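Long-range contacts in alanine racemase (Oenococcus oeni PSU-1, PDB 3HUR), which belongs to the alanine racemase family, whose members join an N-terminal alpha/beta (TIM-type) barrel to a C-terminal domain rich in beta strands: residues K33-V38 with A221-G226; F160-H165 with S199-A204; H21-I26 with T58-A63. All coordinates share one frame; numbering follows the deposited sequence.

From the N terminus, the chain first passes through 21-26, on helix 16-30, and then 33-38, on the first barrel strand. Interaction 3 closes the earliest and shortest loop when 58-63 returns to the helix. Interaction 2 follows later: 160-165 and 199-204 pair across a single beta-alpha-beta unit. Interaction 1 closes last and spans the widest loop, since 221-226 comes back to 33-38 and joins the first and last strands of the barrel. Interaction 2 thus lies wholly within the span of interaction 1, whereas interactions 1 and 3 cross, their segments alternating. Interactions 1 and 2 meet where Arg224 and Ala222 reach Thr164 and Ser202.

Interaction 1 of 3, residues K33-V38 with A221-G226; sequences KKVYAV and AAIRPG. With SO4 (sulfate ion), chain B.
Lys34 and Val35 pair in parallel with Ala222 and Ile223, which joins the first strand of the TIM-type barrel to the last and closes the ring. Backbone hydrogen bonds hold the register. Ala221 O accepts twice, from Lys33 N at 3.2 Å and more directly from Lys34 N at 3.0 Å. Lys34 O receives Ile223 N, Tyr36 N gives to Ile223 O at 2.9 Å, and Val38 N to Pro225 O. CA-H...O contacts, such as Arg224 CA to Tyr36 O, fill in between.

The side chains divide between two faces. On the one turned to helix 16-30, Val35 spreads its two methyls over different partners: CG2 lies 3.8 Å from Ile223 CG1, while CG1, anti to the backbone N (chi1 171°), meets Pro225 CG. Pro225 in turn packs on Leu23 of that helix. On the face of Lys34 and Ala222, Ala222 CB sits over the Tyr36 ring in a CH-pi contact, 4.0 Å from the ring centroid and 27° off its normal. The Tyr36 ring also meets that of Phe160, the planes about 30° apart. Arg224 CG passes obliquely by the same tyrosine ring, and its guanidinium goes on to Thr164 O through NH2 and to Ser202 OG through NE.

A sulfate ion, probably from the crystallisation liquor, lies beyond the C-terminal end of the pairing, where Ser206 OG and Gln227 N also hold it. Gly226 N makes a weak hydrogen bond to its O4, 3.1 Å away.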
# COMPACT_ATOMS: atom_id res chain seq x y z
N LYS A 33 -22.72 14.49 -36.70
CA LYS A 33 -23.35 15.80 -36.89
C LYS A 33 -23.21 16.58 -35.60
O LYS A 33 -22.61 17.64 -35.57
CB LYS A 33 -24.83 15.67 -37.34
CG LYS A 33 -25.02 15.22 -38.86
CD LYS A 33 -23.93 15.87 -39.83
CE LYS A 33 -24.24 15.73 -41.36
NZ LYS A 33 -24.62 14.32 -41.76
N LYS A 34 -23.73 16.00 -34.53
CA LYS A 34 -23.64 16.54 -33.22
C LYS A 34 -22.57 15.78 -32.41
O LYS A 34 -22.40 14.59 -32.57
CB LYS A 34 -25.00 16.39 -32.57
CG LYS A 34 -26.13 17.15 -33.29
CD LYS A 34 -26.50 18.43 -32.53
CE LYS A 34 -27.41 19.41 -33.32
NZ LYS A 34 -26.96 20.84 -33.04
N VAL A 35 -21.81 16.48 -31.56
CA VAL A 35 -20.90 15.83 -30.59
C VAL A 35 -21.27 16.29 -29.19
O VAL A 35 -21.29 17.48 -28.93
CB VAL A 35 -19.44 16.16 -30.86
CG1 VAL A 35 -18.55 15.65 -29.72
CG2 VAL A 35 -19.03 15.55 -32.14
N TYR A 36 -21.64 15.32 -28.35
CA TYR A 36 -21.93 15.49 -26.94
C TYR A 36 -20.73 15.00 -26.11
O TYR A 36 -20.47 13.79 -26.05
CB TYR A 36 -23.12 14.64 -26.53
CG TYR A 36 -24.39 14.90 -27.29
CD1 TYR A 36 -25.47 14.04 -27.16
CD2 TYR A 36 -24.53 16.00 -28.13
CE1 TYR A 36 -26.64 14.26 -27.83
CE2 TYR A 36 -25.70 16.23 -28.80
CZ TYR A 36 -26.74 15.35 -28.65
OH TYR A 36 -27.91 15.60 -29.32
N ALA A 37 -20.02 15.92 -25.46
CA ALA A 37 -18.78 15.62 -24.73
C ALA A 37 -19.16 15.09 -23.38
O ALA A 37 -19.89 15.78 -22.66
CB ALA A 37 -17.96 16.85 -24.58
N VAL A 38 -18.76 13.86 -23.06
CA VAL A 38 -19.07 13.28 -21.78
C VAL A 38 -17.91 13.63 -20.83
O VAL A 38 -16.77 13.34 -21.09
CB VAL A 38 -19.33 11.74 -21.87
CG1 VAL A 38 -19.70 11.17 -20.50
CG2 VAL A 38 -20.45 11.40 -22.86
N ALA A 221 -25.33 10.04 -35.67
CA ALA A 221 -26.04 11.31 -35.67
C ALA A 221 -25.48 12.20 -34.52
O ALA A 221 -24.98 13.31 -34.77
CB ALA A 221 -27.55 11.08 -35.54
N ALA A 222 -25.56 11.68 -33.29
CA ALA A 222 -25.00 12.32 -32.10
C ALA A 222 -24.13 11.32 -31.35
O ALA A 222 -24.65 10.37 -30.71
CB ALA A 222 -26.09 12.83 -31.18
N ILE A 223 -22.82 11.54 -31.44
CA ILE A 223 -21.85 10.76 -30.70
C ILE A 223 -21.60 11.33 -29.29
O ILE A 223 -21.84 12.50 -29.03
CB ILE A 223 -20.56 10.58 -31.49
CG1 ILE A 223 -19.80 11.90 -31.68
CG2 ILE A 223 -20.85 9.93 -32.84
CD1 ILE A 223 -18.35 11.69 -32.29
N ARG A 224 -21.15 10.45 -28.39
CA ARG A 224 -20.99 10.73 -26.96
C ARG A 224 -19.61 10.35 -26.46
O ARG A 224 -19.48 9.49 -25.61
CB ARG A 224 -22.03 9.93 -26.19
CG ARG A 224 -23.37 10.55 -26.27
CD ARG A 224 -24.31 9.82 -25.31
NE ARG A 224 -24.96 8.85 -26.15
CZ ARG A 224 -25.11 7.56 -25.94
NH1 ARG A 224 -24.78 6.96 -24.82
NH2 ARG A 224 -25.68 6.89 -26.89
N PRO A 225 -18.57 10.97 -26.99
CA PRO A 225 -17.22 10.63 -26.56
C PRO A 225 -16.94 11.06 -25.12
O PRO A 225 -17.19 12.20 -24.77
CB PRO A 225 -16.34 11.41 -27.51
CG PRO A 225 -17.19 12.45 -28.02
CD PRO A 225 -18.54 11.93 -28.09
N GLY A 226 -16.50 10.11 -24.30
CA GLY A 226 -16.13 10.36 -22.89
C GLY A 226 -14.66 10.08 -22.67
O GLY A 226 -13.83 10.91 -22.97
S SO4 B . -17.49 6.36 -22.65
O1 SO4 B . -16.39 6.40 -21.72
O2 SO4 B . -17.90 5.02 -22.98
O3 SO4 B . -18.64 6.91 -22.01
O4 SO4 B . -16.96 7.04 -23.82

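Interaction 2 of 3, residues F160-H165 with S199-A204; sequences FSVYTH and SLFSMA
Strand 157-163, helix 174-191 and strand 201-202 form a beta-alpha-beta unit of the TIM-type barrel, and its two parallel strands meet here, Val162 beside Phe201 and Tyr163 beside Ser202. Leu200 O is gripped by two donors, Val162 N at 2.9 Å and the hydroxyl Ser161 OG at 3.2 Å, which come from opposite faces of the carbonyl plane. Farther along, Ser202 N gives to Val162 O, and Thr164 N lies nearly in line with the C=O bond of Ser202, 3.1 Å from its O.

Val162 and Phe201 share the face turned toward the helical layer. The Phe201 ring presents an edge to the valine: CD1 lies 4.0 Å from Val162 CB and Val162 O sits at that same edge, near the ring plane. Trp187 of the connecting helix meets Phe201 edge-to-face, and Thr164 and Met203 pack on Trp187 as well. On the other face Tyr163 CB is 3.9 Å from Ser202 CB. The tyrosine ring then leads away from strand 201-202, meeting Trp85 edge-to-face, and its hydroxyl bonds to Thr106 OG1.

Ser202 OG, anti to the backbone N (chi1 -180°), extends to Ala222 O and so ties this strand to the next one of the barrel. Its CB carries a further contact to the preceding strand, 3.4 Å from Ser161 OG.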
# COMPACT_ATOMS: atom_id res chain seq x y z
N PHE A 160 -34.77 15.29 -26.71
CA PHE A 160 -33.43 15.71 -27.02
C PHE A 160 -32.70 14.60 -27.70
O PHE A 160 -31.87 14.85 -28.56
CB PHE A 160 -32.69 16.08 -25.71
CG PHE A 160 -31.30 16.57 -25.93
CD1 PHE A 160 -30.22 15.72 -25.81
CD2 PHE A 160 -31.08 17.88 -26.31
CE1 PHE A 160 -28.94 16.17 -26.06
CE2 PHE A 160 -29.78 18.34 -26.55
CZ PHE A 160 -28.71 17.48 -26.41
N SER A 161 -32.98 13.37 -27.29
CA SER A 161 -32.27 12.20 -27.83
C SER A 161 -33.08 10.95 -27.56
O SER A 161 -33.79 10.88 -26.55
CB SER A 161 -30.87 12.02 -27.19
OG SER A 161 -29.89 11.57 -28.12
N VAL A 162 -32.93 9.97 -28.45
CA VAL A 162 -33.33 8.62 -28.18
C VAL A 162 -32.05 7.86 -28.32
O VAL A 162 -31.40 7.93 -29.38
CB VAL A 162 -34.35 8.07 -29.21
CG1 VAL A 162 -34.67 6.61 -28.89
CG2 VAL A 162 -35.59 8.93 -29.23
N TYR A 163 -31.67 7.13 -27.27
CA TYR A 163 -30.28 6.72 -27.15
C TYR A 163 -30.07 5.38 -26.46
O TYR A 163 -30.92 4.92 -25.71
CB TYR A 163 -29.48 7.81 -26.40
CG TYR A 163 -29.65 7.78 -24.91
CD1 TYR A 163 -30.79 8.27 -24.33
CD2 TYR A 163 -28.71 7.18 -24.08
CE1 TYR A 163 -31.01 8.19 -22.98
CE2 TYR A 163 -28.89 7.13 -22.71
CZ TYR A 163 -30.05 7.65 -22.16
OH TYR A 163 -30.28 7.60 -20.79
N THR A 164 -28.90 4.79 -26.73
CA THR A 164 -28.44 3.57 -26.07
C THR A 164 -26.92 3.55 -26.12
O THR A 164 -26.30 4.41 -26.74
CB THR A 164 -28.94 2.32 -26.85
OG1 THR A 164 -28.85 1.14 -26.04
CG2 THR A 164 -28.11 2.11 -28.14
N HIS A 165 -26.30 2.53 -25.56
CA HIS A 165 -24.87 2.30 -25.89
C HIS A 165 -24.57 0.84 -25.72
O HIS A 165 -25.27 0.13 -24.98
CB HIS A 165 -23.94 3.04 -24.92
CG HIS A 165 -24.01 2.48 -23.54
ND1 HIS A 165 -23.00 1.70 -23.02
CD2 HIS A 165 -25.02 2.46 -22.64
CE1 HIS A 165 -23.36 1.28 -21.82
NE2 HIS A 165 -24.59 1.72 -21.57
N SER A 199 -32.70 12.06 -36.66
CA SER A 199 -31.63 12.94 -36.22
C SER A 199 -31.52 12.99 -34.67
O SER A 199 -30.58 13.57 -34.16
CB SER A 199 -31.84 14.34 -36.77
OG SER A 199 -33.11 14.76 -36.35
N LEU A 200 -32.47 12.39 -33.95
CA LEU A 200 -32.42 12.29 -32.50
C LEU A 200 -31.64 11.03 -31.98
O LEU A 200 -31.46 10.84 -30.77
CB LEU A 200 -33.85 12.24 -31.98
CG LEU A 200 -34.78 13.43 -32.30
CD1 LEU A 200 -36.21 13.18 -31.75
CD2 LEU A 200 -34.24 14.78 -31.71
N PHE A 201 -31.19 10.16 -32.88
CA PHE A 201 -30.61 8.92 -32.44
C PHE A 201 -29.20 9.13 -31.93
O PHE A 201 -28.41 9.81 -32.55
CB PHE A 201 -30.62 7.87 -33.55
CG PHE A 201 -32.00 7.28 -33.83
CD1 PHE A 201 -32.94 7.11 -32.83
CD2 PHE A 201 -32.32 6.88 -35.13
CE1 PHE A 201 -34.19 6.57 -33.11
CE2 PHE A 201 -33.57 6.33 -35.43
CZ PHE A 201 -34.51 6.18 -34.42
N SER A 202 -28.88 8.57 -30.78
CA SER A 202 -27.51 8.57 -30.32
C SER A 202 -27.14 7.20 -29.88
O SER A 202 -27.71 6.69 -28.92
CB SER A 202 -27.29 9.55 -29.15
OG SER A 202 -25.92 9.51 -28.75
N MET A 203 -26.13 6.65 -30.54
CA MET A 203 -25.80 5.26 -30.35
C MET A 203 -24.38 5.02 -29.82
O MET A 203 -24.16 4.01 -29.17
CB MET A 203 -26.00 4.48 -31.70
CG MET A 203 -27.51 4.35 -32.11
SD MET A 203 -27.89 3.42 -33.62
CE MET A 203 -27.70 1.79 -33.01
N ALA A 204 -23.45 5.94 -30.12
CA ALA A 204 -22.01 5.66 -30.04
C ALA A 204 -21.30 6.25 -28.82
O ALA A 204 -21.10 7.47 -28.73
CB ALA A 204 -21.33 6.16 -31.28

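Interaction 3 of 3, residues H21-I26 with T58-A63; sequences HNLQEI and TASADA
Gln24 and Ser60 bring their backbones within 6.0 Å, CA to CA, where helix 16-30 runs past the turn that follows helix 48-57. A Schellman motif ends the latter helix, with Ala59 at positive phi as its C-prime residue and bonds from Ser60 N to Phe55 O and from Ala59 N to Gln56 O.

No hydrogen bond crosses the contact, which rests on van der Waals packing. Leu23 points toward the turn and touches it with one branch: CD1 lies 3.8 Å from Ala61 CB and 3.7 Å from Ser60 O, and its CB also lies against that carbonyl oxygen. Gln24 is extended beyond CG (chi2 156°), so its chain passes along Ser60, CG 4.1 Å from Ser60 CB, with the amide beside Thr58. Ser60 OG turns back within the turn and donates to Thr58 OG1 at 3.0 Å; Thr58 OG1 is bonded in turn to Ala54 O.

Leu23 also packs on Phe55 of helix 48-57, on Ala37 of strand 34-38 and on Pro225, so this one side chain of helix 16-30 meets the neighbouring helix, the first barrel strand and the segment 221-226 that pairs with that strand.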
# COMPACT_ATOMS: atom_id res chain seq x y z
N HIS A 21 -8.91 19.08 -30.23
CA HIS A 21 -8.47 18.34 -31.36
C HIS A 21 -9.02 16.92 -31.34
O HIS A 21 -9.45 16.42 -32.37
CB HIS A 21 -6.94 18.35 -31.35
CG HIS A 21 -6.32 17.53 -32.43
ND1 HIS A 21 -6.02 18.04 -33.67
CD2 HIS A 21 -5.89 16.24 -32.42
CE1 HIS A 21 -5.46 17.09 -34.41
NE2 HIS A 21 -5.36 16.00 -33.67
N ASN A 22 -9.01 16.27 -30.19
CA ASN A 22 -9.58 14.92 -30.10
C ASN A 22 -11.07 14.90 -30.44
O ASN A 22 -11.54 13.96 -31.08
CB ASN A 22 -9.35 14.28 -28.73
CG ASN A 22 -7.91 13.94 -28.47
OD1 ASN A 22 -7.08 13.90 -29.37
ND2 ASN A 22 -7.61 13.69 -27.22
N LEU A 23 -11.83 15.91 -30.01
CA LEU A 23 -13.26 15.95 -30.34
C LEU A 23 -13.43 16.15 -31.84
O LEU A 23 -14.23 15.50 -32.47
CB LEU A 23 -14.02 17.03 -29.57
CG LEU A 23 -14.35 16.72 -28.11
CD1 LEU A 23 -15.45 17.67 -27.57
CD2 LEU A 23 -14.76 15.29 -27.95
N GLN A 24 -12.65 17.07 -32.39
CA GLN A 24 -12.59 17.27 -33.82
C GLN A 24 -12.25 15.98 -34.64
O GLN A 24 -12.90 15.71 -35.64
CB GLN A 24 -11.63 18.42 -34.14
CG GLN A 24 -12.21 19.83 -33.78
CD GLN A 24 -11.13 20.93 -33.53
OE1 GLN A 24 -9.91 20.67 -33.56
NE2 GLN A 24 -11.58 22.15 -33.25
N GLU A 25 -11.27 15.19 -34.21
CA GLU A 25 -10.87 13.98 -34.94
C GLU A 25 -11.96 12.97 -34.98
O GLU A 25 -12.22 12.37 -36.02
CB GLU A 25 -9.69 13.27 -34.30
CG GLU A 25 -8.37 13.91 -34.57
CD GLU A 25 -7.88 13.66 -35.96
OE1 GLU A 25 -7.74 12.47 -36.36
OE2 GLU A 25 -7.62 14.67 -36.63
N ILE A 26 -12.56 12.75 -33.82
CA ILE A 26 -13.52 11.69 -33.71
C ILE A 26 -14.84 12.07 -34.39
O ILE A 26 -15.67 11.20 -34.70
CB ILE A 26 -13.70 11.24 -32.24
CG1 ILE A 26 -14.26 9.82 -32.20
CG2 ILE A 26 -14.63 12.18 -31.48
CD1 ILE A 26 -13.31 8.76 -32.74
N THR A 58 -14.46 26.57 -29.00
CA THR A 58 -14.02 26.05 -30.28
C THR A 58 -15.18 25.41 -31.03
O THR A 58 -15.02 24.96 -32.15
CB THR A 58 -12.96 24.96 -30.11
OG1 THR A 58 -13.46 23.93 -29.22
CG2 THR A 58 -11.69 25.58 -29.59
N ALA A 59 -16.34 25.34 -30.40
CA ALA A 59 -17.53 24.79 -31.03
C ALA A 59 -17.36 23.30 -31.35
O ALA A 59 -18.07 22.76 -32.21
CB ALA A 59 -17.88 25.57 -32.28
N SER A 60 -16.46 22.64 -30.63
CA SER A 60 -16.08 21.28 -30.94
C SER A 60 -16.98 20.29 -30.27
O SER A 60 -16.93 19.09 -30.59
CB SER A 60 -14.61 21.04 -30.62
OG SER A 60 -14.39 21.07 -29.23
N ALA A 61 -17.84 20.78 -29.37
CA ALA A 61 -18.95 20.01 -28.77
C ALA A 61 -20.26 20.81 -28.81
O ALA A 61 -20.23 21.99 -28.59
CB ALA A 61 -18.63 19.67 -27.34
N ASP A 62 -21.39 20.13 -29.02
CA ASP A 62 -22.70 20.76 -29.09
C ASP A 62 -23.54 20.56 -27.82
O ASP A 62 -24.59 21.20 -27.63
CB ASP A 62 -23.48 20.18 -30.28
CG ASP A 62 -22.63 20.11 -31.54
OD1 ASP A 62 -22.37 21.18 -32.15
OD2 ASP A 62 -22.17 19.01 -31.87
N ALA A 63 -23.12 19.62 -26.99
CA ALA A 63 -23.64 19.53 -25.62
C ALA A 63 -22.60 18.90 -24.68
O ALA A 63 -21.53 18.43 -25.08
CB ALA A 63 -24.89 18.76 -25.59